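Local coordinates for protein aspartate aminotransferase (Thermotoga maritima, PDB 1O4S) that catalyses the pyridoxal-phosphate-dependent transfer of an amino group between L-aspartate and 2-oxoglutarate, giving oxaloacetate and L-glutamate, at residues G49-P54 and F244-S249; D217-T222 and Y297-F302; W253-L258 and T281-A286. All coordinates share one frame; numbering follows the deposited sequence.

Interaction 1. Residues G49-P54 and F244-S249; sequences GEPDFP and FSKSHS. With PLP (pyridoxal-5'-phosphate), chain M.
Lys246, whose CE rests 3.1 Å from Gly49 O, is joined covalently to the cofactor: its NZ lies 1.4 Å from PLP C4A, as expected for the internal aldimine of this enzyme family. The side chain gets there by bending at chi2 and chi4. CG stands beside the backbone N and anti to the carbonyl carbon (chi1 -50°), and the arm then runs past the 49-54 loop. Pro51 crosses it at about a right angle, its ring CD 4.1 Å from Lys246 CD, while the neighbouring CG packs on the backbone carbonyl of Lys246. This is the heart of the fold-type I aminotransferase active site: the lysine follows strand 238-243 of the large sheet, and Gly49 and the nearby Arg365 probably help bind L-aspartate, as in related enzymes. Just before the lysine, Ser245 OG donates to PLP O1P at 2.7 Å, so consecutive residues hold two neighbouring arms of the cofactor, the C4A carbon bonded to the lysine and the phosphate. The second subunit contributes Tyr74, which packs on Lys246 and whose hydroxyl is hydrogen-bonded to PLP. Farther along, Ser249 adopts a left-handed backbone conformation (phi 51°, psi 50°) and turns its side chain into the loop. Its OG, anti to the backbone N, donates to Phe53 O at 2.7 Å, coming from well above the carbonyl plane instead of along a lone pair. Ser249 OG also sits 3.3 Å from Pro51 CB, between the proline ring and the Phe53 carbonyl. Phe53 adds its CB beside Ser249, but its ring leads off to Met298 and Thr301 on helix 296-315. Lys73 of the second subunit hydrogen-bonds Pro51 O.

Interaction 2. Residues D217-T222 and Y297-F302; sequences DSLVYT and YMVQTF
The inverse gamma turn centred on Leu219 lies beside the cofactor lysine and packs on Val299 and Phe302 of helix 296-315. In the fold-type I aminotransferases such a long helix links the large and small domains; here it meets the loop that follows strand 209-213 of the large sheet. Val299 sets both methyl groups on the turn: CG1 is anti to the backbone N (chi1 169°) and CG2 beside it, and together they straddle Ser218 O, CG2 coming closer at 3.3 Å. Leu219 sends one branch each way. CD2 reaches Phe302 CD2 at 3.8 Å, meeting that ring at a slant, whereas CD1 touches the backbone carbonyl of Lys246. No hydrogen bond joins the two segments, and the contact rests on apolar groups laid against backbone carbonyls and one another. Tyr221 lies across the helix, the edge of its ring near Val299 O, which is 4.0 Å from Tyr221 CE1. The Phe302 ring itself takes a cation-pi contact from Arg305. The Tyr221 hydroxyl is hydrogen-bonded to Ala326 O, and this same OH rests 3.4 Å from Phe302 CB.

Interaction 3. Residues W253-L258 and T281-A286; sequences WRVGYL and TVAQYA. With PLP (pyridoxal-5'-phosphate), chain M.
Residues 253-258 run from a turn into strand 256-259, and they pass the first turns of helix 281-290 most closely where Trp253 CA comes 5.8 Å from Ala283 CA. The strand is antiparallel to its neighbours in the seven-stranded sheet of the fold-type I large domain, and the helix covers the turn that precedes it. Trp253 carries most of the contact. Ala286 CB sits over one face of its six-membered ring, 3.9 Å from the centroid in a CH-pi contact, while Val282 CG1 meets the rim at CZ3 near the ring plane. Val255 adds CG2 against Ala283 CB at 3.7 Å. Between these two inward-facing residues, Arg254 takes a left-handed backbone conformation (phi 55°), and its bent side chain leads away to the cofactor phosphate. The phosphorus lies in the guanidinium plane, at its edge; NH1 donates to PLP O1P at 2.8 Å, and NH2 points almost straight (169°) at PLP O3P, also 2.8 Å away. NH2 also bonds Thr276 O of the second subunit. A leucine here would probably leave both phosphate oxygens and that carbonyl without these donors. Trp253 NE1 is hydrogen-bonded to Thr55 OG1.

Overall arrangement
From the N terminus, the 49-54 loop is met by 244-249, so interaction 1 closes a span of 189 residues that contains most of the large sheet. Before it closes, residues 217-222 open interaction 2, which ends only at 297-302; the two therefore cross, and they touch where Asp52 packs on Phe302. Interaction 3 follows interaction 1 in series and is nested inside interaction 2, closing a short loop through helix 262-275. Interactions 1 and 3 share PLP and the second subunit, and a probable backbone hydrogen bond links Phe244 to Val255. Interaction 2, about 22 Å from interaction 3 between centres, ties the loop after strand 209-213 to helix 296-315.

Interaction 1. Residues G49-P54 and F244-S249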
loop_
_atom_site.group_PDB
_atom_site.type_symbol
_atom_site.label_atom_id
_atom_site.label_comp_id
_atom_site.label_asym_id
_atom_site.label_seq_id
_atom_site.Cartn_x
_atom_site.Cartn_y
_atom_site.Cartn_z
ATOM N N GLY B 49 -13.583 0.785 14.649
ATOM C CA GLY B 49 -12.563 -0.237 14.607
ATOM C C GLY B 49 -11.186 0.210 15.071
ATOM O O GLY B 49 -10.187 -0.449 14.724
ATOM N N GLU B 50 -11.105 1.318 15.830
ATOM C CA GLU B 50 -9.820 1.841 16.324
ATOM C C GLU B 50 -9.944 2.386 17.735
ATOM O O GLU B 50 -10.969 2.965 18.064
ATOM C CB GLU B 50 -9.263 2.971 15.413
ATOM C CG GLU B 50 -10.067 4.266 15.430
ATOM C CD GLU B 50 -9.752 5.203 14.281
ATOM O OE1 GLU B 50 -8.593 5.200 13.801
ATOM O OE2 GLU B 50 -10.679 5.965 13.884
ATOM N N PRO B 51 -8.875 2.259 18.533
ATOM C CA PRO B 51 -8.902 2.790 19.893
ATOM C C PRO B 51 -9.077 4.305 19.915
ATOM O O PRO B 51 -8.689 5.031 18.985
ATOM C CB PRO B 51 -7.562 2.318 20.499
ATOM C CG PRO B 51 -7.104 1.221 19.602
ATOM C CD PRO B 51 -7.595 1.584 18.232
ATOM N N ASP B 52 -9.703 4.784 20.966
ATOM C CA ASP B 52 -9.932 6.217 21.147
ATOM C C ASP B 52 -8.804 6.864 21.981
ATOM O O ASP B 52 -9.054 7.669 22.867
ATOM C CB ASP B 52 -11.295 6.430 21.822
ATOM C CG ASP B 52 -11.403 5.719 23.175
ATOM O OD1 ASP B 52 -10.972 4.560 23.290
ATOM O OD2 ASP B 52 -11.935 6.231 24.173
ATOM N N PHE B 53 -7.581 6.418 21.795
ATOM C CA PHE B 53 -6.464 6.944 22.536
ATOM C C PHE B 53 -5.607 7.646 21.474
ATOM O O PHE B 53 -5.677 7.324 20.292
ATOM C CB PHE B 53 -5.680 5.826 23.235
ATOM C CG PHE B 53 -6.250 5.412 24.559
ATOM C CD1 PHE B 53 -5.552 5.618 25.731
ATOM C CD2 PHE B 53 -7.495 4.804 24.637
ATOM C CE1 PHE B 53 -6.096 5.240 26.974
ATOM C CE2 PHE B 53 -8.032 4.429 25.862
ATOM C CZ PHE B 53 -7.328 4.650 27.020
ATOM N N PRO B 54 -4.805 8.614 21.891
ATOM C CA PRO B 54 -3.870 9.260 20.963
ATOM C C PRO B 54 -2.730 8.330 20.734
ATOM O O PRO B 54 -2.572 7.347 21.452
ATOM C CB PRO B 54 -3.414 10.536 21.723
ATOM C CG PRO B 54 -3.671 10.271 23.194
ATOM C CD PRO B 54 -4.715 9.177 23.259
ATOM N N PHE B 244 0.942 -2.106 14.983
ATOM C CA PHE B 244 0.907 -1.105 16.051
ATOM C C PHE B 244 -0.429 -0.434 16.190
ATOM O O PHE B 244 -0.658 0.349 17.123
ATOM C CB PHE B 244 2.010 -0.063 15.798
ATOM C CG PHE B 244 3.360 -0.646 15.874
ATOM C CD1 PHE B 244 3.893 -1.315 14.769
ATOM C CD2 PHE B 244 4.072 -0.632 17.075
ATOM C CE1 PHE B 244 5.141 -1.902 14.831
ATOM C CE2 PHE B 244 5.328 -1.232 17.161
ATOM C CZ PHE B 244 5.863 -1.871 16.041
ATOM N N SER B 245 -1.319 -0.742 15.263
ATOM C CA SER B 245 -2.572 -0.007 15.141
ATOM C C SER B 245 -3.400 -0.097 16.413
ATOM O O SER B 245 -3.876 0.898 16.908
ATOM C CB SER B 245 -3.388 -0.541 13.974
ATOM O OG SER B 245 -2.959 0.014 12.747
ATOM N N LYS B 246 -3.587 -1.303 16.918
ATOM C CA LYS B 246 -4.481 -1.510 18.052
ATOM C C LYS B 246 -3.741 -1.417 19.355
ATOM O O LYS B 246 -4.186 -0.743 20.276
ATOM C CB LYS B 246 -5.255 -2.858 17.902
ATOM C CG LYS B 246 -5.949 -3.056 16.489
ATOM C CD LYS B 246 -6.880 -1.909 16.121
ATOM C CE LYS B 246 -7.447 -1.931 14.666
ATOM N NZ LYS B 246 -7.404 -3.260 14.070
ATOM N N SER B 247 -2.582 -2.074 19.426
ATOM C CA SER B 247 -1.795 -2.120 20.637
ATOM C C SER B 247 -1.346 -0.744 21.103
ATOM O O SER B 247 -1.202 -0.547 22.297
ATOM C CB SER B 247 -0.581 -3.056 20.461
ATOM O OG SER B 247 0.323 -2.540 19.492
ATOM N N HIS B 248 -1.127 0.202 20.178
ATOM C CA HIS B 248 -0.603 1.526 20.526
ATOM C C HIS B 248 -1.450 2.650 20.009
ATOM O O HIS B 248 -1.016 3.806 19.995
ATOM C CB HIS B 248 0.797 1.690 19.967
ATOM C CG HIS B 248 1.802 0.835 20.654
ATOM N ND1 HIS B 248 2.139 -0.422 20.202
ATOM C CD2 HIS B 248 2.508 1.030 21.788
ATOM C CE1 HIS B 248 3.055 -0.945 20.999
ATOM N NE2 HIS B 248 3.287 -0.087 21.975
ATOM N N SER B 249 -2.648 2.315 19.566
ATOM C CA SER B 249 -3.559 3.294 19.037
ATOM C C SER B 249 -2.881 4.156 17.962
ATOM O O SER B 249 -2.886 5.396 18.039
ATOM C CB SER B 249 -4.119 4.164 20.149
ATOM O OG SER B 249 -5.351 4.712 19.765
HETATM N N1 PLP M . -7.364 -7.496 11.472
HETATM C C2 PLP M . -8.484 -7.137 12.196
HETATM C C2A PLP M . -9.466 -8.240 12.461
HETATM C C3 PLP M . -8.688 -5.812 12.613
HETATM O O3 PLP M . -9.685 -5.516 13.262
HETATM C C4 PLP M . -7.716 -4.836 12.346
HETATM C C4A PLP M . -7.926 -3.383 12.828
HETATM C C5 PLP M . -6.574 -5.258 11.622
HETATM C C6 PLP M . -6.428 -6.577 11.195
HETATM C C5A PLP M . -5.405 -4.384 11.222
HETATM O O4P PLP M . -5.525 -3.066 10.715
HETATM P P PLP M . -4.245 -2.160 10.392
HETATM O O1P PLP M . -4.736 -0.830 10.830
HETATM O O2P PLP M . -3.071 -2.661 11.125
HETATM O O3P PLP M . -4.206 -2.308 8.922
#

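Interaction 2. Residues D217-T222 and Y297-F302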
loop_
_atom_site.group_PDB
_atom_site.type_symbol
_atom_site.label_atom_id
_atom_site.label_comp_id
_atom_site.label_asym_id
_atom_site.label_seq_id
_atom_site.Cartn_x
_atom_site.Cartn_y
_atom_site.Cartn_z
ATOM N N ASP B 217 -3.699 -8.865 20.175
ATOM C CA ASP B 217 -3.115 -9.722 21.213
ATOM C C ASP B 217 -2.748 -9.037 22.549
ATOM O O ASP B 217 -2.579 -9.730 23.569
ATOM C CB ASP B 217 -1.911 -10.518 20.690
ATOM C CG ASP B 217 -0.663 -9.660 20.443
ATOM O OD1 ASP B 217 0.443 -10.248 20.338
ATOM O OD2 ASP B 217 -0.673 -8.431 20.267
ATOM N N SER B 218 -2.588 -7.708 22.524
ATOM C CA SER B 218 -2.297 -6.906 23.710
ATOM C C SER B 218 -3.559 -6.590 24.442
ATOM O O SER B 218 -3.534 -6.342 25.633
ATOM C CB SER B 218 -1.681 -5.540 23.294
ATOM O OG SER B 218 -0.290 -5.658 23.387
ATOM N N LEU B 219 -4.650 -6.482 23.697
ATOM C CA LEU B 219 -5.926 -6.113 24.290
ATOM C C LEU B 219 -6.650 -7.374 24.746
ATOM O O LEU B 219 -7.654 -7.783 24.163
ATOM C CB LEU B 219 -6.756 -5.290 23.305
ATOM C CG LEU B 219 -6.250 -3.864 23.102
ATOM C CD1 LEU B 219 -6.636 -3.287 21.783
ATOM C CD2 LEU B 219 -6.795 -3.003 24.220
ATOM N N VAL B 220 -6.097 -7.996 25.782
ATOM C CA VAL B 220 -6.648 -9.224 26.351
ATOM C C VAL B 220 -7.011 -8.990 27.830
ATOM O O VAL B 220 -6.334 -8.232 28.536
ATOM C CB VAL B 220 -5.685 -10.429 26.178
ATOM C CG1 VAL B 220 -5.627 -10.847 24.696
ATOM C CG2 VAL B 220 -4.276 -10.123 26.723
ATOM N N TYR B 221 -8.108 -9.610 28.256
ATOM C CA TYR B 221 -8.717 -9.383 29.571
ATOM C C TYR B 221 -8.672 -10.655 30.384
ATOM O O TYR B 221 -9.408 -10.820 31.338
ATOM C CB TYR B 221 -10.158 -8.901 29.411
ATOM C CG TYR B 221 -10.225 -7.832 28.364
ATOM C CD1 TYR B 221 -9.426 -6.694 28.477
ATOM C CD2 TYR B 221 -11.045 -7.961 27.244
ATOM C CE1 TYR B 221 -9.446 -5.701 27.501
ATOM C CE2 TYR B 221 -11.071 -6.963 26.257
ATOM C CZ TYR B 221 -10.256 -5.836 26.388
ATOM O OH TYR B 221 -10.247 -4.844 25.422
ATOM N N THR B 222 -7.731 -11.510 30.029
ATOM C CA THR B 222 -7.706 -12.860 30.508
ATOM C C THR B 222 -6.282 -13.412 30.333
ATOM O O THR B 222 -5.450 -12.835 29.594
ATOM C CB THR B 222 -8.827 -13.616 29.722
ATOM O OG1 THR B 222 -9.906 -13.914 30.608
ATOM C CG2 THR B 222 -8.411 -14.936 29.165
ATOM N N TYR B 297 -1.885 1.201 30.507
ATOM C CA TYR B 297 -2.995 2.078 30.896
ATOM C C TYR B 297 -4.195 1.915 29.949
ATOM O O TYR B 297 -5.345 1.873 30.379
ATOM C CB TYR B 297 -2.599 3.586 30.963
ATOM C CG TYR B 297 -3.747 4.415 31.541
ATOM C CD1 TYR B 297 -4.631 5.131 30.711
ATOM C CD2 TYR B 297 -4.004 4.419 32.928
ATOM C CE1 TYR B 297 -5.734 5.862 31.273
ATOM C CE2 TYR B 297 -5.087 5.134 33.475
ATOM C CZ TYR B 297 -5.935 5.857 32.629
ATOM O OH TYR B 297 -6.984 6.563 33.181
ATOM N N MET B 298 -3.911 1.843 28.664
ATOM C CA MET B 298 -4.949 1.687 27.673
ATOM C C MET B 298 -5.647 0.352 27.821
ATOM O O MET B 298 -6.862 0.276 27.757
ATOM C CB MET B 298 -4.347 1.806 26.293
ATOM C CG MET B 298 -5.371 1.750 25.204
ATOM S SD MET B 298 -4.673 1.782 23.552
ATOM C CE MET B 298 -2.963 2.818 23.768
ATOM N N VAL B 299 -4.873 -0.713 27.991
ATOM C CA VAL B 299 -5.443 -2.056 28.077
ATOM C C VAL B 299 -6.344 -2.135 29.320
ATOM O O VAL B 299 -7.431 -2.736 29.277
ATOM C CB VAL B 299 -4.327 -3.135 28.147
ATOM C CG1 VAL B 299 -4.919 -4.503 28.521
ATOM C CG2 VAL B 299 -3.544 -3.223 26.823
ATOM N N GLN B 300 -5.927 -1.511 30.421
ATOM C CA GLN B 300 -6.720 -1.580 31.659
ATOM C C GLN B 300 -7.990 -0.761 31.528
ATOM O O GLN B 300 -9.041 -1.139 32.062
ATOM C CB GLN B 300 -5.925 -1.106 32.883
ATOM C CG GLN B 300 -6.729 -1.011 34.211
ATOM C CD GLN B 300 -7.281 -2.374 34.763
ATOM O OE1 GLN B 300 -8.230 -2.375 35.575
ATOM N NE2 GLN B 300 -6.686 -3.508 34.335
ATOM N N THR B 301 -7.881 0.375 30.846
ATOM C CA THR B 301 -9.049 1.175 30.525
ATOM C C THR B 301 -10.074 0.357 29.701
ATOM O O THR B 301 -11.259 0.387 29.989
ATOM C CB THR B 301 -8.644 2.427 29.738
ATOM O OG1 THR B 301 -7.761 3.260 30.522
ATOM C CG2 THR B 301 -9.887 3.238 29.436
ATOM N N PHE B 302 -9.608 -0.368 28.682
ATOM C CA PHE B 302 -10.477 -1.223 27.886
ATOM C C PHE B 302 -11.046 -2.408 28.683
ATOM O O PHE B 302 -12.204 -2.776 28.502
ATOM C CB PHE B 302 -9.768 -1.728 26.621
ATOM C CG PHE B 302 -9.891 -0.795 25.446
ATOM C CD1 PHE B 302 -11.045 -0.758 24.695
ATOM C CD2 PHE B 302 -8.865 0.059 25.107
ATOM C CE1 PHE B 302 -11.162 0.110 23.612
ATOM C CE2 PHE B 302 -8.973 0.907 24.014
ATOM C CZ PHE B 302 -10.131 0.931 23.274
#

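Interaction 3. Residues W253-L258 and T281-A286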
loop_
_atom_site.group_PDB
_atom_site.type_symbol
_atom_site.label_atom_id
_atom_site.label_comp_id
_atom_site.label_asym_id
_atom_site.label_seq_id
_atom_site.Cartn_x
_atom_site.Cartn_y
_atom_site.Cartn_z
ATOM N N TRP B 253 -1.126 5.688 11.359
ATOM C CA TRP B 253 0.291 5.545 10.977
ATOM C C TRP B 253 0.522 4.498 9.886
ATOM O O TRP B 253 1.414 4.680 9.077
ATOM C CB TRP B 253 1.191 5.244 12.170
ATOM C CG TRP B 253 1.335 6.373 13.093
ATOM C CD1 TRP B 253 0.576 6.645 14.212
ATOM C CD2 TRP B 253 2.332 7.373 13.036
ATOM N NE1 TRP B 253 1.061 7.761 14.844
ATOM C CE2 TRP B 253 2.116 8.251 14.118
ATOM C CE3 TRP B 253 3.389 7.640 12.155
ATOM C CZ2 TRP B 253 2.911 9.362 14.338
ATOM C CZ3 TRP B 253 4.166 8.754 12.374
ATOM C CH2 TRP B 253 3.925 9.590 13.461
ATOM N N ARG B 254 -0.344 3.486 9.834
ATOM C CA ARG B 254 -0.282 2.341 8.922
ATOM C C ARG B 254 1.045 1.608 9.006
ATOM O O ARG B 254 1.792 1.620 8.029
ATOM C CB ARG B 254 -0.579 2.740 7.457
ATOM C CG ARG B 254 -1.634 3.838 7.269
ATOM C CD ARG B 254 -3.049 3.504 7.702
ATOM N NE ARG B 254 -3.493 2.210 7.203
ATOM C CZ ARG B 254 -3.700 1.110 7.924
ATOM N NH1 ARG B 254 -3.530 1.101 9.235
ATOM N NH2 ARG B 254 -4.083 -0.007 7.315
ATOM N N VAL B 255 1.344 1.017 10.168
ATOM C CA VAL B 255 2.528 0.196 10.364
ATOM C C VAL B 255 2.125 -1.140 10.967
ATOM O O VAL B 255 1.587 -1.207 12.074
ATOM C CB VAL B 255 3.524 0.790 11.352
ATOM C CG1 VAL B 255 4.849 -0.002 11.311
ATOM C CG2 VAL B 255 3.715 2.223 11.109
ATOM N N GLY B 256 2.392 -2.200 10.219
ATOM C CA GLY B 256 2.203 -3.538 10.691
ATOM C C GLY B 256 3.348 -4.348 10.138
ATOM O O GLY B 256 4.275 -3.792 9.518
ATOM N N TYR B 257 3.270 -5.664 10.339
ATOM C CA TYR B 257 4.316 -6.533 9.886
ATOM C C TYR B 257 3.877 -7.971 9.779
ATOM O O TYR B 257 2.847 -8.387 10.330
ATOM C CB TYR B 257 5.539 -6.422 10.813
ATOM C CG TYR B 257 5.227 -6.698 12.261
ATOM C CD1 TYR B 257 5.165 -8.007 12.751
ATOM C CD2 TYR B 257 4.976 -5.668 13.127
ATOM C CE1 TYR B 257 4.870 -8.271 14.064
ATOM C CE2 TYR B 257 4.650 -5.918 14.457
ATOM C CZ TYR B 257 4.613 -7.219 14.921
ATOM O OH TYR B 257 4.335 -7.455 16.244
ATOM N N LEU B 258 4.694 -8.723 9.041
ATOM C CA LEU B 258 4.529 -10.149 8.854
ATOM C C LEU B 258 5.829 -10.781 9.258
ATOM O O LEU B 258 6.901 -10.253 8.960
ATOM C CB LEU B 258 4.225 -10.416 7.384
ATOM C CG LEU B 258 4.170 -11.845 6.854
ATOM C CD1 LEU B 258 3.148 -11.954 5.761
ATOM C CD2 LEU B 258 5.562 -12.324 6.351
ATOM N N THR B 281 8.573 6.682 5.995
ATOM C CA THR B 281 9.765 6.600 6.845
ATOM C C THR B 281 9.529 7.142 8.239
ATOM O O THR B 281 10.071 6.603 9.215
ATOM C CB THR B 281 10.946 7.339 6.199
ATOM O OG1 THR B 281 11.038 6.951 4.823
ATOM C CG2 THR B 281 12.268 6.949 6.847
ATOM N N VAL B 282 8.778 8.240 8.334
ATOM C CA VAL B 282 8.416 8.757 9.649
ATOM C C VAL B 282 7.749 7.665 10.484
ATOM O O VAL B 282 8.099 7.464 11.648
ATOM C CB VAL B 282 7.537 10.043 9.591
ATOM C CG1 VAL B 282 7.417 10.659 10.978
ATOM C CG2 VAL B 282 8.114 11.054 8.613
ATOM N N ALA B 283 6.776 6.978 9.887
ATOM C CA ALA B 283 6.060 5.894 10.530
ATOM C C ALA B 283 7.025 4.791 11.029
ATOM O O ALA B 283 6.854 4.227 12.092
ATOM C CB ALA B 283 5.009 5.293 9.560
ATOM N N GLN B 284 8.032 4.479 10.243
ATOM C CA GLN B 284 8.998 3.472 10.641
ATOM C C GLN B 284 9.694 3.893 11.896
ATOM O O GLN B 284 9.803 3.082 12.813
ATOM C CB GLN B 284 9.972 3.161 9.540
ATOM C CG GLN B 284 9.305 2.578 8.335
ATOM C CD GLN B 284 10.270 1.992 7.329
ATOM O OE1 GLN B 284 11.012 1.091 7.652
ATOM N NE2 GLN B 284 10.216 2.466 6.108
ATOM N N TYR B 285 10.141 5.137 11.972
ATOM C CA TYR B 285 10.772 5.607 13.195
ATOM C C TYR B 285 9.821 5.709 14.364
ATOM O O TYR B 285 10.202 5.401 15.510
ATOM C CB TYR B 285 11.576 6.893 12.969
ATOM C CG TYR B 285 12.857 6.544 12.221
ATOM C CD1 TYR B 285 12.961 6.723 10.852
ATOM C CD2 TYR B 285 13.935 5.967 12.886
ATOM C CE1 TYR B 285 14.098 6.380 10.164
ATOM C CE2 TYR B 285 15.084 5.621 12.201
ATOM C CZ TYR B 285 15.146 5.843 10.834
ATOM O OH TYR B 285 16.256 5.517 10.140
ATOM N N ALA B 286 8.576 6.075 14.085
ATOM C CA ALA B 286 7.556 6.098 15.126
ATOM C C ALA B 286 7.362 4.667 15.727
ATOM O O ALA B 286 7.327 4.496 16.929
ATOM C CB ALA B 286 6.262 6.639 14.569
HETATM N N1 PLP M . -7.364 -7.496 11.472
HETATM C C2 PLP M . -8.484 -7.137 12.196
HETATM C C2A PLP M . -9.466 -8.240 12.461
HETATM C C3 PLP M . -8.688 -5.812 12.613
HETATM O O3 PLP M . -9.685 -5.516 13.262
HETATM C C4 PLP M . -7.716 -4.836 12.346
HETATM C C4A PLP M . -7.926 -3.383 12.828
HETATM C C5 PLP M . -6.574 -5.258 11.622
HETATM C C6 PLP M . -6.428 -6.577 11.195
HETATM C C5A PLP M . -5.405 -4.384 11.222
HETATM O O4P PLP M . -5.525 -3.066 10.715
HETATM P P PLP M . -4.245 -2.160 10.392
HETATM O O1P PLP M . -4.736 -0.830 10.830
HETATM O O2P PLP M . -3.071 -2.661 11.125
HETATM O O3P PLP M . -4.206 -2.308 8.922
#